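Local coordinates for hypothetical protein Atu2684 (Agrobacterium tumefaciens, PDB 2AXO) that is of unknown function but belongs to the DUF1223 family of the thioredoxin clan and carries a CXXC disulfide consistent with a redox-related role, at residues Y78-W83 and V113-A118; A177-E182 and G233-L238. One frame throughout, in Å; residues are numbered along the deposited sequence.

Contact 1: residues Y78-W83 and V113-A118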
loop_
_atom_site.group_PDB
_atom_site.type_symbol
_atom_site.label_atom_id
_atom_site.label_comp_id
_atom_site.label_asym_id
_atom_site.label_seq_id
_atom_site.Cartn_x
_atom_site.Cartn_y
_atom_site.Cartn_z
ATOM N N TYR A 78 3.002 12.788 -5.575
ATOM C CA TYR A 78 1.853 12.095 -4.999
ATOM C C TYR A 78 2.196 11.589 -3.603
ATOM O O TYR A 78 2.926 10.608 -3.459
ATOM C CB TYR A 78 1.444 10.880 -5.836
ATOM C CG TYR A 78 0.959 11.187 -7.232
ATOM C CD1 TYR A 78 1.861 11.361 -8.280
ATOM C CD2 TYR A 78 -0.404 11.279 -7.512
ATOM C CE1 TYR A 78 1.417 11.617 -9.573
ATOM C CE2 TYR A 78 -0.860 11.537 -8.802
ATOM C CZ TYR A 78 0.055 11.704 -9.826
ATOM O OH TYR A 78 -0.382 11.964 -11.102
ATOM N N HIS A 79 1.668 12.241 -2.574
ATOM C CA HIS A 79 1.936 11.802 -1.211
ATOM C C HIS A 79 1.111 10.562 -0.894
ATOM O O HIS A 79 -0.118 10.588 -0.979
ATOM C CB HIS A 79 1.611 12.918 -0.216
ATOM C CG HIS A 79 2.605 14.038 -0.219
ATOM N ND1 HIS A 79 2.765 14.890 -1.290
ATOM C CD2 HIS A 79 3.495 14.440 0.719
ATOM C CE1 HIS A 79 3.710 15.772 -1.012
ATOM N NE2 HIS A 79 4.170 15.520 0.200
ATOM N N VAL A 80 1.795 9.476 -0.538
ATOM C CA VAL A 80 1.134 8.214 -0.205
ATOM C C VAL A 80 0.693 8.197 1.256
ATOM O O VAL A 80 1.239 8.921 2.087
ATOM C CB VAL A 80 2.066 7.012 -0.480
ATOM C CG1 VAL A 80 2.367 6.936 -1.968
ATOM C CG2 VAL A 80 3.358 7.149 0.321
ATOM N N ASP A 81 -0.295 7.368 1.576
ATOM C CA ASP A 81 -0.796 7.322 2.944
ATOM C C ASP A 81 -0.199 6.241 3.833
ATOM O O ASP A 81 -0.454 6.224 5.036
ATOM C CB ASP A 81 -2.325 7.182 2.935
ATOM C CG ASP A 81 -2.789 5.837 2.407
ATOM O OD1 ASP A 81 -1.951 5.059 1.901
ATOM O OD2 ASP A 81 -4.002 5.554 2.493
ATOM N N TYR A 82 0.613 5.353 3.272
ATOM C CA TYR A 82 1.154 4.288 4.096
ATOM C C TYR A 82 2.330 4.626 5.007
ATOM O O TYR A 82 3.036 3.736 5.480
ATOM C CB TYR A 82 1.465 3.059 3.232
ATOM C CG TYR A 82 2.348 3.276 2.025
ATOM C CD1 TYR A 82 3.720 3.469 2.166
ATOM C CD2 TYR A 82 1.825 3.175 0.738
ATOM C CE1 TYR A 82 4.554 3.538 1.052
ATOM C CE2 TYR A 82 2.643 3.244 -0.380
ATOM C CZ TYR A 82 4.005 3.418 -0.219
ATOM O OH TYR A 82 4.822 3.430 -1.323
ATOM N N TRP A 83 2.525 5.913 5.269
ATOM C CA TRP A 83 3.589 6.353 6.162
ATOM C C TRP A 83 2.976 7.087 7.342
ATOM O O TRP A 83 3.683 7.610 8.204
ATOM C CB TRP A 83 4.580 7.269 5.441
ATOM C CG TRP A 83 5.543 6.526 4.589
ATOM C CD1 TRP A 83 5.513 6.401 3.227
ATOM C CD2 TRP A 83 6.678 5.781 5.037
ATOM N NE1 TRP A 83 6.561 5.625 2.802
ATOM C CE2 TRP A 83 7.294 5.231 3.892
ATOM C CE3 TRP A 83 7.235 5.523 6.297
ATOM C CZ2 TRP A 83 8.448 4.440 3.966
ATOM C CZ3 TRP A 83 8.382 4.732 6.372
ATOM C CH2 TRP A 83 8.974 4.202 5.213
ATOM N N VAL A 113 5.528 -1.990 -3.653
ATOM C CA VAL A 113 5.699 -0.553 -3.826
ATOM C C VAL A 113 6.706 -0.064 -2.792
ATOM O O VAL A 113 6.941 -0.718 -1.772
ATOM C CB VAL A 113 4.376 0.235 -3.607
ATOM C CG1 VAL A 113 3.373 -0.098 -4.700
ATOM C CG2 VAL A 113 3.799 -0.083 -2.230
ATOM N N TYR A 114 7.298 1.091 -3.061
ATOM C CA TYR A 114 8.268 1.676 -2.151
ATOM C C TYR A 114 8.291 3.182 -2.371
ATOM O O TYR A 114 7.726 3.683 -3.342
ATOM C CB TYR A 114 9.670 1.108 -2.415
ATOM C CG TYR A 114 10.250 1.458 -3.774
ATOM C CD1 TYR A 114 10.026 0.646 -4.888
ATOM C CD2 TYR A 114 11.006 2.614 -3.946
ATOM C CE1 TYR A 114 10.547 0.985 -6.142
ATOM C CE2 TYR A 114 11.524 2.961 -5.191
ATOM C CZ TYR A 114 11.294 2.147 -6.283
ATOM O OH TYR A 114 11.810 2.498 -7.513
ATOM N N THR A 115 8.920 3.904 -1.454
ATOM C CA THR A 115 9.068 5.351 -1.590
ATOM C C THR A 115 10.501 5.669 -1.196
ATOM O O THR A 115 11.057 5.040 -0.301
ATOM C CB THR A 115 8.105 6.158 -0.667
ATOM O OG1 THR A 115 8.206 5.676 0.676
ATOM C CG2 THR A 115 6.666 6.057 -1.153
ATOM N N PRO A 116 11.132 6.637 -1.879
ATOM C CA PRO A 116 10.568 7.417 -2.983
ATOM C C PRO A 116 10.694 6.693 -4.321
ATOM O O PRO A 116 11.759 6.167 -4.661
ATOM C CB PRO A 116 11.387 8.703 -2.938
ATOM C CG PRO A 116 12.733 8.208 -2.522
ATOM C CD PRO A 116 12.420 7.203 -1.439
ATOM N N GLN A 117 9.599 6.668 -5.075
ATOM C CA GLN A 117 9.573 6.015 -6.373
ATOM C C GLN A 117 9.085 6.981 -7.438
ATOM O O GLN A 117 8.038 7.609 -7.286
ATOM C CB GLN A 117 8.639 4.805 -6.346
ATOM C CG GLN A 117 8.478 4.140 -7.705
ATOM C CD GLN A 117 7.495 2.988 -7.682
ATOM O OE1 GLN A 117 6.318 3.167 -7.375
ATOM N NE2 GLN A 117 7.972 1.796 -8.019
ATOM N N ALA A 118 9.847 7.108 -8.518
ATOM C CA ALA A 118 9.439 7.990 -9.592
ATOM C C ALA A 118 9.016 7.148 -10.786
ATOM O O ALA A 118 9.695 6.189 -11.159
ATOM C CB ALA A 118 10.579 8.929 -9.978
#
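Trp83 and Thr115 make the one polar bond across this contact. The indole NE1 of Trp83 donates to Thr115 OG1 over 2.7 Å, a short but bent bond, with an N-H...O angle of 135° and the hydroxyl lying 26° out of the indole plane. Thr115 OG1 sits between its own backbone N and carbonyl carbon (chi1 51°), which leaves the methyl CG2 to face the apolar group. Thr115 CG2 meets Val80 CG2 tip to tip at 3.8 Å and comes within 3.2 Å of Tyr82 OH. Val113 CG2 reaches Tyr82 CE2 at 4.0 Å, while within its own segment the Tyr82 ring carries Val80 CG2 over the centre of one face. Tyr82 OH is hydrogen-bonded to Gln101 OE1 on helix 95-107. A cis peptide bond precedes Pro116; a cis-proline facing the CXXC cysteines is a hallmark of thioredoxins, and the layout here is consistent with it, since Trp83 and Thr115 both touch Cys54 of the Cys54-Cys57 disulfide. Strand 74-79 leads into one side of the contact, strands 112-114 and 117-120 flank the other, helix 95-107 packs against Val80 and Tyr82, and Val113 and Tyr114 pair antiparallel with a strand of the second subunit.

Contact 2: residues A177-E182 and G233-L238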
loop_
_atom_site.group_PDB
_atom_site.type_symbol
_atom_site.label_atom_id
_atom_site.label_comp_id
_atom_site.label_asym_id
_atom_site.label_seq_id
_atom_site.Cartn_x
_atom_site.Cartn_y
_atom_site.Cartn_z
ATOM N N ALA A 177 -4.534 15.976 -13.161
ATOM C CA ALA A 177 -4.048 15.848 -11.797
ATOM C C ALA A 177 -3.937 17.256 -11.229
ATOM O O ALA A 177 -3.178 18.089 -11.735
ATOM C CB ALA A 177 -2.685 15.154 -11.778
ATOM N N TYR A 178 -4.720 17.523 -10.189
ATOM C CA TYR A 178 -4.734 18.833 -9.550
ATOM C C TYR A 178 -3.727 18.858 -8.411
ATOM O O TYR A 178 -3.641 17.915 -7.630
ATOM C CB TYR A 178 -6.138 19.119 -9.014
ATOM C CG TYR A 178 -7.208 19.107 -10.088
ATOM C CD1 TYR A 178 -7.443 20.235 -10.878
ATOM C CD2 TYR A 178 -7.970 17.963 -10.329
ATOM C CE1 TYR A 178 -8.417 20.227 -11.884
ATOM C CE2 TYR A 178 -8.945 17.940 -11.333
ATOM C CZ TYR A 178 -9.162 19.073 -12.104
ATOM O OH TYR A 178 -10.113 19.046 -13.098
ATOM N N PHE A 179 -2.960 19.938 -8.318
ATOM C CA PHE A 179 -1.971 20.049 -7.259
ATOM C C PHE A 179 -1.849 21.459 -6.723
ATOM O O PHE A 179 -2.329 22.426 -7.330
ATOM C CB PHE A 179 -0.588 19.597 -7.758
ATOM C CG PHE A 179 -0.101 20.352 -8.963
ATOM C CD1 PHE A 179 -0.235 19.805 -10.237
ATOM C CD2 PHE A 179 0.472 21.620 -8.829
ATOM C CE1 PHE A 179 0.190 20.506 -11.364
ATOM C CE2 PHE A 179 0.901 22.334 -9.947
ATOM C CZ PHE A 179 0.760 21.775 -11.220
ATOM N N THR A 180 -1.224 21.557 -5.558
ATOM C CA THR A 180 -0.950 22.841 -4.951
ATOM C C THR A 180 0.439 23.125 -5.505
ATOM O O THR A 180 1.219 22.205 -5.740
ATOM C CB THR A 180 -0.899 22.755 -3.402
ATOM O OG1 THR A 180 0.044 21.746 -3.002
ATOM C CG2 THR A 180 -2.274 22.410 -2.845
ATOM N N ARG A 181 0.732 24.391 -5.750
ATOM C CA ARG A 181 2.026 24.776 -6.288
ATOM C C ARG A 181 3.116 24.479 -5.263
ATOM O O ARG A 181 4.043 23.712 -5.527
ATOM C CB ARG A 181 1.988 26.260 -6.638
ATOM C CG ARG A 181 3.311 26.868 -7.014
ATOM C CD ARG A 181 3.881 26.265 -8.274
ATOM N NE ARG A 181 4.911 27.142 -8.812
ATOM C CZ ARG A 181 5.744 26.811 -9.786
ATOM N NH1 ARG A 181 5.675 25.603 -10.339
ATOM N NH2 ARG A 181 6.642 27.690 -10.203
ATOM N N GLU A 182 2.996 25.088 -4.088
ATOM C CA GLU A 182 3.947 24.875 -3.007
ATOM C C GLU A 182 3.194 24.846 -1.683
ATOM O O GLU A 182 2.398 25.733 -1.401
ATOM C CB GLU A 182 4.991 25.991 -2.971
ATOM C CG GLU A 182 6.048 25.772 -1.907
ATOM C CD GLU A 182 5.983 26.790 -0.793
ATOM O OE1 GLU A 182 6.389 27.950 -1.027
ATOM O OE2 GLU A 182 5.522 26.432 0.314
ATOM N N GLY A 233 -2.226 24.317 -9.495
ATOM C CA GLY A 233 -2.149 24.063 -10.915
ATOM C C GLY A 233 -2.673 22.684 -11.217
ATOM O O GLY A 233 -3.242 22.014 -10.353
ATOM N N CYS A 234 -2.491 22.256 -12.457
ATOM C CA CYS A 234 -2.926 20.932 -12.839
ATOM C C CYS A 234 -2.031 20.467 -13.969
ATOM O O CYS A 234 -1.373 21.270 -14.635
ATOM C CB CYS A 234 -4.401 20.941 -13.278
ATOM S SG CYS A 234 -4.759 21.635 -14.910
ATOM N N ALA A 235 -1.987 19.159 -14.149
ATOM C CA ALA A 235 -1.205 18.560 -15.206
ATOM C C ALA A 235 -2.196 17.738 -16.003
ATOM O O ALA A 235 -3.014 17.027 -15.423
ATOM C CB ALA A 235 -0.126 17.657 -14.613
ATOM N N VAL A 236 -2.154 17.871 -17.323
ATOM C CA VAL A 236 -3.030 17.095 -18.188
ATOM C C VAL A 236 -2.157 15.964 -18.697
ATOM O O VAL A 236 -1.094 16.204 -19.268
ATOM C CB VAL A 236 -3.536 17.914 -19.397
ATOM C CG1 VAL A 236 -4.320 17.007 -20.347
ATOM C CG2 VAL A 236 -4.429 19.062 -18.919
ATOM N N LEU A 237 -2.593 14.734 -18.473
ATOM C CA LEU A 237 -1.829 13.578 -18.904
ATOM C C LEU A 237 -2.657 12.770 -19.894
ATOM O O LEU A 237 -3.748 12.313 -19.558
ATOM C CB LEU A 237 -1.469 12.700 -17.698
ATOM C CG LEU A 237 -0.749 13.378 -16.523
ATOM C CD1 LEU A 237 -0.566 12.385 -15.386
ATOM C CD2 LEU A 237 0.608 13.929 -16.976
ATOM N N LEU A 238 -2.162 12.620 -21.122
ATOM C CA LEU A 238 -2.889 11.823 -22.111
ATOM C C LEU A 238 -2.324 10.431 -21.874
ATOM O O LEU A 238 -1.291 10.058 -22.435
ATOM C CB LEU A 238 -2.583 12.301 -23.531
ATOM C CG LEU A 238 -3.419 11.654 -24.647
ATOM C CD1 LEU A 238 -4.906 11.927 -24.432
ATOM C CD2 LEU A 238 -2.964 12.211 -25.981
#
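Ala177 and Phe179 pair with Ala235 and Gly233 in an antiparallel beta sheet, joining the two central strands of a four-stranded sheet, 172-186 and 232-241. Four backbone hydrogen bonds, each 2.9 Å long, form two reciprocal pairs: Ala177 N and O with Ala235 O and N, and Phe179 N and O with Gly233 O and N. Between them Tyr178 and Cys234 make a non-hydrogen-bonded pair, their CA atoms 4.3 Å apart, and Cys234 CA adds a CA-H...O contact to Ala177 O at 3.1 Å. Apolar packing differs on the two faces. Tyr178 CD1 lies 3.9 Å from Cys234 CB on the face covered by helix 223-229, where Val229 touches both residues and Lys228 makes a cation-pi contact with the tyrosine. Ala177, Phe179 and Ala235 lie on the other face, against strand 74-79. With chi1 at 57°, Phe179 folds its ring back across the neighbouring strand instead of extending it away from the sheet; His201 stacks on the same ring. The absence of a side chain at Gly233 lets the Phe179 ring settle directly on the backbone: Gly233 CA makes a CH-pi contact 4.0 Å from the centroid of that ring, 26° off its normal.

Two ways of joining distant chain segments meet in this protein: side chains close contact 1 across a loop, whereas backbone pairing closes contact 2 within a sheet. They come in series along the chain, since both segments of contact 1 precede both segments of contact 2 in sequence, and they lie about 18 Å apart, centre to centre. Contact 1 belongs to the thioredoxin-like part with its four-stranded mixed sheet and lies at the subunit interface; contact 2 belongs to a separate antiparallel sheet near the centre of the chain. Strand 74-79 connects them: it leads into contact 1 and packs on the second sheet, bringing Tyr78 OH within 4.0 Å of Ala177 CB. The two sheets thus share a buried boundary.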